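Local structure of polyketide synthase PksJ (Bacillus subtilis subsp. subtilis, 4J1Q) at residues 335-340 with 380-385; 340-345 with 429-434. The protein catalyses, as a ketoreductase domain of the bacillaene assembly line, the stereoselective NADPH-dependent reduction of alpha- and beta-keto groups on polyketide intermediates. All coordinates share one frame; numbering follows the deposited sequence.

In the fold
Contact 1 (335-340 with 380-385) pairs two parallel strands of the NADPH-binding Rossmann fold, and contact 2 (340-345 with 429-434) sets the short helix that follows the first of them against strand 429-435, which lies on the other side of strand 377-383 from strand 332-338. Their centres lie about 6 Å apart and S340 belongs to both. Strand 377-383 joins them: N382 N stands 2.7 Å from V430 O, and N382 O 2.7 Å from V432 N, both probable hydrogen bonds. V339 CG2 also packs on F431 CZ. Contact 1 borders the nicotinamide directly, with P384 O 3.1 Å from NDP C4N, whereas the side chain of C342 in contact 2 remains about 10 Å from the cofactor.

Contact 1 of 2, residues 335-340 with 380-385; sequences FFSSVS and SFNWPL. With NDP (NADPH dihydro-nicotinamide-adenine-dinucleotide phosphate), chain B.
W383 turns the edge of its indole to the face of F336: NE1 stands 3.4 Å above the phenyl plane, displaced toward the rim, and the planes meet at 84°, a T-shaped pair. With CG anti to its carbonyl carbon (chi1 -71°), W383 swings the five-membered ring back over the neighbouring strand. Beneath these side chains, F381 N donates to F335 O at 3.0 Å and nearly straight (171°), while the bonds S337 N to F381 O and W383 N to S337 O are weak. V339 N completes the series on W383 O at 2.8 Å. This is the parallel strand pairing of a Rossmann fold, in which strand ends line the cofactor: S337 O lies 3.4 Å from NDP C6N and F336 CB 3.6 Å from the ribose O4D. On the sheet face of S337 and S380, N382 ND2 gives S338 O a straight bond of 2.8 Å, in the plane of its own amide but above the carbonyl plane of the acceptor. D359 of helix 349-370 ties these side chains together, OD1 bonding to S337 OG and S380 OG, OD2 to N382 ND2. S338 OG, at the N-cap of helix 339-343, accepts from S340 N.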
# COMPACT_ATOMS: atom_id res chain seq x y z
N PHE A 335 -4.97 5.71 -5.06
CA PHE A 335 -3.88 4.75 -5.27
C PHE A 335 -4.49 3.39 -5.56
O PHE A 335 -5.34 2.91 -4.81
CB PHE A 335 -2.98 4.63 -4.02
CG PHE A 335 -2.68 5.93 -3.34
CD1 PHE A 335 -2.48 5.97 -1.96
CD2 PHE A 335 -2.53 7.10 -4.07
CE1 PHE A 335 -2.25 7.17 -1.31
CE2 PHE A 335 -2.29 8.31 -3.43
CZ PHE A 335 -2.14 8.34 -2.05
N PHE A 336 -3.93 2.69 -6.54
CA PHE A 336 -4.29 1.28 -6.75
C PHE A 336 -3.35 0.33 -6.02
O PHE A 336 -2.30 -0.08 -6.54
CB PHE A 336 -4.36 0.95 -8.25
CG PHE A 336 -5.62 1.44 -8.92
CD1 PHE A 336 -6.54 2.22 -8.22
CD2 PHE A 336 -5.91 1.08 -10.22
CE1 PHE A 336 -7.70 2.66 -8.82
CE2 PHE A 336 -7.06 1.52 -10.84
CZ PHE A 336 -7.98 2.31 -10.13
N SER A 337 -3.70 0.04 -4.77
CA SER A 337 -2.87 -0.82 -3.93
C SER A 337 -3.41 -2.24 -4.07
O SER A 337 -4.22 -2.51 -4.94
CB SER A 337 -2.97 -0.33 -2.46
OG SER A 337 -2.33 -1.22 -1.55
N SER A 338 -3.04 -3.13 -3.16
CA SER A 338 -3.34 -4.53 -3.36
C SER A 338 -3.71 -5.18 -2.04
O SER A 338 -3.25 -4.78 -0.96
CB SER A 338 -2.12 -5.25 -3.94
OG SER A 338 -2.22 -6.65 -3.70
N VAL A 339 -4.49 -6.26 -2.14
CA VAL A 339 -4.72 -7.11 -0.99
C VAL A 339 -3.41 -7.63 -0.34
O VAL A 339 -3.35 -7.84 0.86
CB VAL A 339 -5.70 -8.24 -1.36
CG1 VAL A 339 -5.23 -9.58 -0.84
CG2 VAL A 339 -7.10 -7.90 -0.83
N SER A 340 -2.34 -7.72 -1.11
CA SER A 340 -1.02 -8.10 -0.57
C SER A 340 -0.51 -7.12 0.48
O SER A 340 0.10 -7.53 1.47
CB SER A 340 0.00 -8.22 -1.70
OG SER A 340 -0.58 -8.95 -2.78
N SER A 380 -6.86 4.83 -0.94
CA SER A 380 -6.09 3.70 -1.41
C SER A 380 -6.99 2.46 -1.43
O SER A 380 -7.69 2.19 -0.44
CB SER A 380 -4.88 3.47 -0.50
OG SER A 380 -3.99 2.44 -0.99
N PHE A 381 -7.05 1.77 -2.56
CA PHE A 381 -7.89 0.57 -2.66
C PHE A 381 -6.99 -0.65 -2.54
O PHE A 381 -6.05 -0.81 -3.33
CB PHE A 381 -8.65 0.52 -4.01
CG PHE A 381 -9.82 1.48 -4.11
CD1 PHE A 381 -9.62 2.82 -4.46
CD2 PHE A 381 -11.11 1.04 -3.93
CE1 PHE A 381 -10.69 3.69 -4.59
CE2 PHE A 381 -12.19 1.91 -4.05
CZ PHE A 381 -11.98 3.24 -4.39
N ASN A 382 -7.29 -1.53 -1.59
CA ASN A 382 -6.68 -2.85 -1.63
C ASN A 382 -7.45 -3.82 -2.51
O ASN A 382 -8.47 -4.40 -2.08
CB ASN A 382 -6.52 -3.41 -0.23
CG ASN A 382 -5.69 -2.52 0.65
OD1 ASN A 382 -6.23 -1.65 1.36
ND2 ASN A 382 -4.39 -2.75 0.65
N TRP A 383 -7.00 -3.93 -3.77
CA TRP A 383 -7.70 -4.72 -4.78
C TRP A 383 -7.33 -6.16 -4.65
O TRP A 383 -6.14 -6.49 -4.45
CB TRP A 383 -7.31 -4.28 -6.18
CG TRP A 383 -7.83 -2.93 -6.61
CD1 TRP A 383 -7.10 -1.92 -7.21
CD2 TRP A 383 -9.24 -2.47 -6.62
NE1 TRP A 383 -7.92 -0.86 -7.53
CE2 TRP A 383 -9.21 -1.13 -7.21
CE3 TRP A 383 -10.45 -3.01 -6.21
CZ2 TRP A 383 -10.38 -0.39 -7.41
CZ3 TRP A 383 -11.61 -2.23 -6.36
CH2 TRP A 383 -11.57 -0.96 -6.96
N PRO A 384 -8.31 -7.04 -4.87
CA PRO A 384 -7.97 -8.43 -5.09
C PRO A 384 -7.53 -8.66 -6.54
O PRO A 384 -7.47 -7.71 -7.34
CB PRO A 384 -9.28 -9.13 -4.81
CG PRO A 384 -10.31 -8.17 -5.37
CD PRO A 384 -9.76 -6.80 -5.05
N LEU A 385 -7.28 -9.93 -6.86
CA LEU A 385 -6.99 -10.35 -8.24
C LEU A 385 -8.16 -9.98 -9.14
O LEU A 385 -9.28 -10.42 -8.89
CB LEU A 385 -6.78 -11.88 -8.26
CG LEU A 385 -6.12 -12.59 -9.45
CD1 LEU A 385 -7.10 -12.88 -10.58
CD2 LEU A 385 -4.87 -11.86 -9.95
PA NDP B . 0.11 -4.04 -15.13
O1A NDP B . 1.54 -4.53 -14.88
O2A NDP B . -0.70 -4.43 -16.32
O5B NDP B . 0.09 -2.45 -14.99
C5B NDP B . 1.16 -1.75 -14.35
C4B NDP B . 1.59 -0.67 -15.33
O4B NDP B . 2.51 0.20 -14.66
C3B NDP B . 2.38 -1.29 -16.47
O3B NDP B . 1.65 -0.88 -17.66
C2B NDP B . 3.75 -0.62 -16.42
O2B NDP B . 4.14 -0.15 -17.75
C1B NDP B . 3.53 0.61 -15.56
N9A NDP B . 4.79 0.87 -14.79
C8A NDP B . 5.56 -0.06 -14.12
N7A NDP B . 6.63 0.62 -13.54
C5A NDP B . 6.47 1.99 -13.82
C6A NDP B . 7.21 3.13 -13.51
N6A NDP B . 8.39 3.07 -12.81
N1A NDP B . 6.77 4.35 -13.95
C2A NDP B . 5.65 4.45 -14.71
N3A NDP B . 4.95 3.35 -15.05
C4A NDP B . 5.31 2.11 -14.58
O3 NDP B . -0.73 -4.39 -13.80
PN NDP B . -2.26 -3.97 -13.65
O1N NDP B . -2.98 -5.31 -13.48
O2N NDP B . -2.64 -2.90 -14.66
O5D NDP B . -2.25 -3.25 -12.20
C5D NDP B . -2.57 -1.87 -12.01
C4D NDP B . -2.24 -1.51 -10.54
O4D NDP B . -3.21 -2.15 -9.67
C3D NDP B . -0.87 -2.06 -10.13
O3D NDP B . -0.15 -1.10 -9.32
C2D NDP B . -1.20 -3.30 -9.35
O2D NDP B . -0.21 -3.49 -8.33
C1D NDP B . -2.59 -3.04 -8.76
N1N NDP B . -3.37 -4.28 -8.64
C2N NDP B . -3.75 -5.00 -9.73
C3N NDP B . -4.44 -6.23 -9.60
C7N NDP B . -4.87 -7.00 -10.85
O7N NDP B . -5.74 -7.88 -10.73
N7N NDP B . -4.25 -6.80 -12.04
C4N NDP B . -4.70 -6.76 -8.31
C5N NDP B . -4.26 -6.01 -7.20
C6N NDP B . -3.59 -4.78 -7.40
P2B NDP B . 5.70 0.01 -18.17
O1X NDP B . 6.29 -1.36 -17.79
O2X NDP B . 5.52 0.35 -19.64
O3X NDP B . 6.26 1.14 -17.34

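Contact 2 of 2, residues 340-345 with 429-434; sequences SGCLGN and QVFVME
C342 presents its sulfur to the rim of the F431 ring rather than to a face: SG is 4.2 Å from the ring centroid and 81° off the ring normal, a cysteine sulfur-aromatic contact made at the edge. The modelled approach of SG to CD1 is very short, 3.0 Å, so its exact length is doubtful. A chi1 of 49° places SG between the backbone N and the carbonyl carbon of C342. L343 continues along the same rim, bringing CG to 3.9 Å from F431 CE1, its side chain running at about a right angle to that of F431. Farther along, L343 CD1 and M433 CE meet tip to tip at 4.0 Å; the M433 chain is extended beyond CG, which carries its methyl end across to the helix. The contact thus seats the last turn of helix 339-343 on strand 429-435, a parallel strand of the Rossmann sheet next to 377-383, through a small apolar interface, 178 Å² buried over both sides, without a hydrogen bond between the two segments. The F431 ring also meets that of W184. Q429 NE2, 4.5 Å from C342 CB, is bonded to N382 OD1 on the adjoining strand.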
# COMPACT_ATOMS: atom_id res chain seq x y z
N SER A 340 -2.34 -7.72 -1.11
CA SER A 340 -1.02 -8.10 -0.57
C SER A 340 -0.51 -7.12 0.48
O SER A 340 0.10 -7.53 1.47
CB SER A 340 0.00 -8.22 -1.70
OG SER A 340 -0.58 -8.95 -2.78
N GLY A 341 -0.69 -5.83 0.23
CA GLY A 341 -0.26 -4.80 1.17
C GLY A 341 -0.78 -4.99 2.59
O GLY A 341 -0.03 -4.77 3.55
N CYS A 342 -2.00 -5.53 2.74
CA CYS A 342 -2.61 -5.64 4.07
C CYS A 342 -2.72 -7.06 4.61
O CYS A 342 -3.06 -7.25 5.77
CB CYS A 342 -3.98 -4.93 4.08
SG CYS A 342 -5.07 -5.39 2.71
N LEU A 343 -2.41 -8.07 3.80
CA LEU A 343 -2.45 -9.47 4.26
C LEU A 343 -1.08 -10.12 4.14
O LEU A 343 -0.85 -11.23 4.66
CB LEU A 343 -3.43 -10.27 3.43
CG LEU A 343 -4.90 -9.83 3.45
CD1 LEU A 343 -5.72 -10.90 2.75
CD2 LEU A 343 -5.40 -9.61 4.87
N GLY A 344 -0.18 -9.44 3.45
CA GLY A 344 1.04 -10.06 3.01
C GLY A 344 0.69 -11.11 1.96
O GLY A 344 -0.48 -11.43 1.79
N ASN A 345 1.71 -11.66 1.30
CA ASN A 345 1.52 -12.76 0.37
C ASN A 345 2.88 -13.41 0.04
O ASN A 345 3.86 -12.71 -0.24
CB ASN A 345 0.90 -12.23 -0.93
CG ASN A 345 0.37 -13.34 -1.82
OD1 ASN A 345 0.50 -14.52 -1.51
ND2 ASN A 345 -0.23 -12.95 -2.92
N GLN A 429 -8.74 4.19 3.06
CA GLN A 429 -8.36 2.84 2.71
C GLN A 429 -9.57 1.94 2.64
O GLN A 429 -10.30 1.78 3.63
CB GLN A 429 -7.35 2.29 3.73
CG GLN A 429 -6.34 1.32 3.16
CD GLN A 429 -5.54 0.64 4.26
OE1 GLN A 429 -5.12 1.29 5.22
NE2 GLN A 429 -5.36 -0.66 4.14
N VAL A 430 -9.70 1.26 1.51
CA VAL A 430 -10.81 0.35 1.30
C VAL A 430 -10.22 -0.96 0.81
O VAL A 430 -9.46 -1.00 -0.15
CB VAL A 430 -11.75 0.92 0.21
CG1 VAL A 430 -12.71 -0.16 -0.29
CG2 VAL A 430 -12.55 2.10 0.75
N PHE A 431 -10.55 -2.03 1.49
CA PHE A 431 -10.04 -3.34 1.13
C PHE A 431 -11.14 -4.11 0.41
O PHE A 431 -12.19 -4.34 0.97
CB PHE A 431 -9.60 -4.08 2.39
CG PHE A 431 -9.27 -5.52 2.18
CD1 PHE A 431 -8.03 -5.99 2.46
CD2 PHE A 431 -10.24 -6.42 1.79
CE1 PHE A 431 -7.73 -7.33 2.34
CE2 PHE A 431 -9.94 -7.75 1.60
CZ PHE A 431 -8.67 -8.21 1.87
N VAL A 432 -10.90 -4.49 -0.82
CA VAL A 432 -11.94 -5.12 -1.61
C VAL A 432 -11.58 -6.57 -1.88
O VAL A 432 -10.47 -6.89 -2.27
CB VAL A 432 -12.14 -4.41 -2.94
CG1 VAL A 432 -13.27 -5.09 -3.74
CG2 VAL A 432 -12.44 -2.94 -2.70
N MET A 433 -12.56 -7.44 -1.66
CA MET A 433 -12.37 -8.86 -1.82
C MET A 433 -13.57 -9.37 -2.61
O MET A 433 -14.69 -8.96 -2.37
CB MET A 433 -12.42 -9.50 -0.46
CG MET A 433 -11.28 -10.42 -0.15
SD MET A 433 -11.22 -10.66 1.64
CE MET A 433 -9.60 -11.43 1.82
N GLU A 434 -13.35 -10.30 -3.54
CA GLU A 434 -14.48 -10.98 -4.18
C GLU A 434 -14.32 -12.49 -4.08
O GLU A 434 -13.28 -13.02 -4.40
CB GLU A 434 -14.61 -10.59 -5.66
CG GLU A 434 -15.53 -9.41 -5.93
CD GLU A 434 -16.75 -9.77 -6.75
OE1 GLU A 434 -16.64 -9.86 -7.99
OE2 GLU A 434 -17.83 -9.92 -6.15